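Local coordinates for putative adhesin (Parabacteroides distasonis, PDB 3LJY), which is of unknown function but, as a putative lipoprotein adhesin with an auto-transporter-type head domain, probably serves in cell adhesion, at residues 86-94 and 102-112. Residues are numbered along the deposited sequence; the frame is centred on the assembly and turned at random. Where two conformers were deposited one is given.
Sequences SKWLAAAKV and VNSPLTGDETV
A91 and V112 pair as parallel strands of neighbouring coils in a right-handed β-helix, the fold expected of this pectate-lyase-like family. Strand 91-94 runs beside strand 110-112, their axes 11° apart, and two backbone bonds set the register: V112 N to A90 O (2.8 Å) and A92 N to V112 O (3.0 Å). Just before this pairing, T111 OG1 donates to L89 O at 2.7 Å, nearly in line with the carbonyl (C=O...donor angle 172°). The hydroxyl gets there because it lies beside the backbone N, opposite the carbonyl carbon (chi1 -65°), so a side chain supplies the bond to L89 O, just before strand 91-94 begins.

L89 fills the interior between coils: its CB meets L106 CD1 at 3.9 Å, while its CD2 methyl meets V102 CG2 at 4.1 Å, the two side chains set at a slant to each other. I25 and Y35 of the preceding coil also touch this leucine, which is consistent with a hydrophobic stack running along the solenoid. The CE3-CZ3 edge of the W88 ring faces T107 O, each carbon 4.0 Å from it and the oxygen near the ring plane. Near the corner at G108 and D109 the chains diverge, and a water bridges the gap, accepting from L89 N and donating to T107 O. Further out, Q37 ties both segments together, its NE2 bonding K87 O and its OE1 T107 N.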
# COMPACT_ATOMS: atom_id res chain seq x y z
N SER A 86 -5.79 0.83 -15.92
CA SER A 86 -7.06 1.56 -15.93
C SER A 86 -6.81 3.06 -15.85
O SER A 86 -5.67 3.48 -15.64
CB SER A 86 -7.99 1.12 -14.81
OG SER A 86 -7.56 1.62 -13.56
N LYS A 87 -7.86 3.86 -16.02
CA LYS A 87 -7.68 5.31 -16.08
C LYS A 87 -7.41 5.87 -14.71
O LYS A 87 -6.73 6.87 -14.56
CB LYS A 87 -8.90 6.00 -16.67
CG LYS A 87 -9.45 5.40 -17.98
CD LYS A 87 -10.51 6.31 -18.59
CE LYS A 87 -11.46 5.58 -19.57
NZ LYS A 87 -12.87 5.49 -19.05
N TRP A 88 -7.95 5.20 -13.68
CA TRP A 88 -7.90 5.69 -12.32
C TRP A 88 -7.73 4.57 -11.31
O TRP A 88 -8.20 3.48 -11.54
CB TRP A 88 -9.20 6.44 -11.98
CG TRP A 88 -9.61 7.54 -12.96
CD1 TRP A 88 -10.60 7.48 -13.88
CD2 TRP A 88 -9.03 8.84 -13.08
NE1 TRP A 88 -10.68 8.64 -14.58
CE2 TRP A 88 -9.72 9.50 -14.11
CE3 TRP A 88 -7.99 9.51 -12.43
CZ2 TRP A 88 -9.42 10.82 -14.50
CZ3 TRP A 88 -7.68 10.82 -12.81
CH2 TRP A 88 -8.40 11.46 -13.84
N LEU A 89 -7.08 4.85 -10.17
CA LEU A 89 -7.06 3.93 -9.02
C LEU A 89 -7.46 4.68 -7.75
O LEU A 89 -6.64 5.30 -7.08
CB LEU A 89 -5.69 3.29 -8.84
CG LEU A 89 -5.56 2.16 -7.78
CD1 LEU A 89 -6.34 0.87 -8.16
CD2 LEU A 89 -4.08 1.89 -7.55
N ALA A 90 -8.75 4.61 -7.44
CA ALA A 90 -9.29 5.22 -6.23
C ALA A 90 -9.01 4.34 -4.99
O ALA A 90 -8.85 4.85 -3.87
CB ALA A 90 -10.80 5.44 -6.38
N ALA A 91 -8.98 3.01 -5.17
CA ALA A 91 -8.86 2.11 -4.02
C ALA A 91 -8.21 0.81 -4.38
O ALA A 91 -8.45 0.27 -5.47
CB ALA A 91 -10.26 1.83 -3.41
N ALA A 92 -7.40 0.28 -3.45
CA ALA A 92 -6.92 -1.09 -3.56
C ALA A 92 -6.99 -1.78 -2.21
O ALA A 92 -6.65 -1.19 -1.20
CB ALA A 92 -5.47 -1.18 -4.14
N LYS A 93 -7.43 -3.03 -2.22
CA LYS A 93 -7.45 -3.87 -1.03
C LYS A 93 -6.53 -5.07 -1.35
O LYS A 93 -6.70 -5.75 -2.37
CB LYS A 93 -8.89 -4.29 -0.64
CG LYS A 93 -9.63 -3.29 0.30
CD LYS A 93 -10.74 -2.41 -0.36
CE LYS A 93 -10.22 -1.09 -0.99
NZ LYS A 93 -9.51 -0.11 -0.07
N VAL A 94 -5.53 -5.26 -0.49
CA VAL A 94 -4.45 -6.21 -0.75
C VAL A 94 -4.32 -7.13 0.44
O VAL A 94 -4.03 -6.67 1.54
CB VAL A 94 -3.09 -5.50 -1.09
CG1 VAL A 94 -2.09 -6.52 -1.53
CG2 VAL A 94 -3.27 -4.44 -2.20
N VAL A 102 2.41 -0.77 -8.25
CA VAL A 102 2.02 0.28 -9.21
C VAL A 102 3.29 0.73 -9.88
O VAL A 102 4.16 1.25 -9.23
CB VAL A 102 1.26 1.44 -8.56
CG1 VAL A 102 1.02 2.62 -9.58
CG2 VAL A 102 -0.08 0.93 -7.97
N ASN A 103 3.38 0.49 -11.19
CA ASN A 103 4.61 0.65 -11.95
C ASN A 103 4.64 1.89 -12.80
O ASN A 103 5.60 2.06 -13.54
CB ASN A 103 4.84 -0.58 -12.86
CG ASN A 103 5.00 -1.84 -12.08
OD1 ASN A 103 5.71 -1.86 -11.08
ND2 ASN A 103 4.32 -2.90 -12.49
N SER A 104 3.60 2.73 -12.73
CA SER A 104 3.55 3.99 -13.44
C SER A 104 3.40 5.10 -12.42
O SER A 104 3.10 4.83 -11.28
CB SER A 104 2.31 4.03 -14.31
OG SER A 104 1.18 4.02 -13.47
N PRO A 105 3.61 6.36 -12.83
CA PRO A 105 3.11 7.44 -12.03
C PRO A 105 1.63 7.21 -11.75
O PRO A 105 0.96 6.52 -12.52
CB PRO A 105 3.30 8.65 -12.93
CG PRO A 105 4.42 8.30 -13.82
CD PRO A 105 4.31 6.85 -14.05
N LEU A 106 1.16 7.73 -10.61
CA LEU A 106 -0.26 7.69 -10.27
C LEU A 106 -0.73 9.12 -9.97
O LEU A 106 -0.17 9.77 -9.11
CB LEU A 106 -0.51 6.76 -9.09
CG LEU A 106 -1.98 6.52 -8.65
CD1 LEU A 106 -2.79 5.74 -9.66
CD2 LEU A 106 -2.02 5.77 -7.30
N THR A 107 -1.73 9.60 -10.71
CA THR A 107 -2.33 10.92 -10.47
C THR A 107 -3.82 10.76 -10.18
O THR A 107 -4.46 9.85 -10.69
CB THR A 107 -2.17 11.86 -11.70
OG1 THR A 107 -0.78 11.97 -12.04
CG2 THR A 107 -2.70 13.29 -11.42
N GLY A 108 -4.38 11.68 -9.39
CA GLY A 108 -5.82 11.70 -9.15
C GLY A 108 -6.22 12.36 -7.85
O GLY A 108 -5.43 13.00 -7.18
N ASP A 109 -7.49 12.21 -7.49
CA ASP A 109 -8.06 12.93 -6.35
C ASP A 109 -7.66 12.27 -5.04
O ASP A 109 -6.99 12.87 -4.23
CB ASP A 109 -9.60 12.97 -6.51
CG ASP A 109 -10.33 13.51 -5.30
OD1 ASP A 109 -9.75 14.25 -4.48
OD2 ASP A 109 -11.53 13.21 -5.19
N GLU A 110 -8.07 11.03 -4.87
CA GLU A 110 -7.83 10.27 -3.64
C GLU A 110 -7.54 8.83 -3.98
O GLU A 110 -8.21 8.26 -4.86
CB GLU A 110 -9.05 10.24 -2.73
CG GLU A 110 -9.30 11.53 -2.05
CD GLU A 110 -10.25 11.42 -0.89
OE1 GLU A 110 -10.53 10.26 -0.47
OE2 GLU A 110 -10.71 12.50 -0.40
N THR A 111 -6.56 8.25 -3.30
CA THR A 111 -6.28 6.81 -3.39
C THR A 111 -6.22 6.25 -1.98
O THR A 111 -5.52 6.80 -1.13
CB THR A 111 -4.94 6.52 -4.16
OG1 THR A 111 -5.08 6.95 -5.53
CG2 THR A 111 -4.53 5.00 -4.12
N VAL A 112 -7.03 5.22 -1.71
CA VAL A 112 -7.05 4.53 -0.43
C VAL A 112 -6.53 3.12 -0.61
O VAL A 112 -7.11 2.37 -1.38
CB VAL A 112 -8.50 4.41 0.14
CG1 VAL A 112 -8.48 3.69 1.49
CG2 VAL A 112 -9.12 5.77 0.29
O HOH W 1 -6.13 7.71 -9.70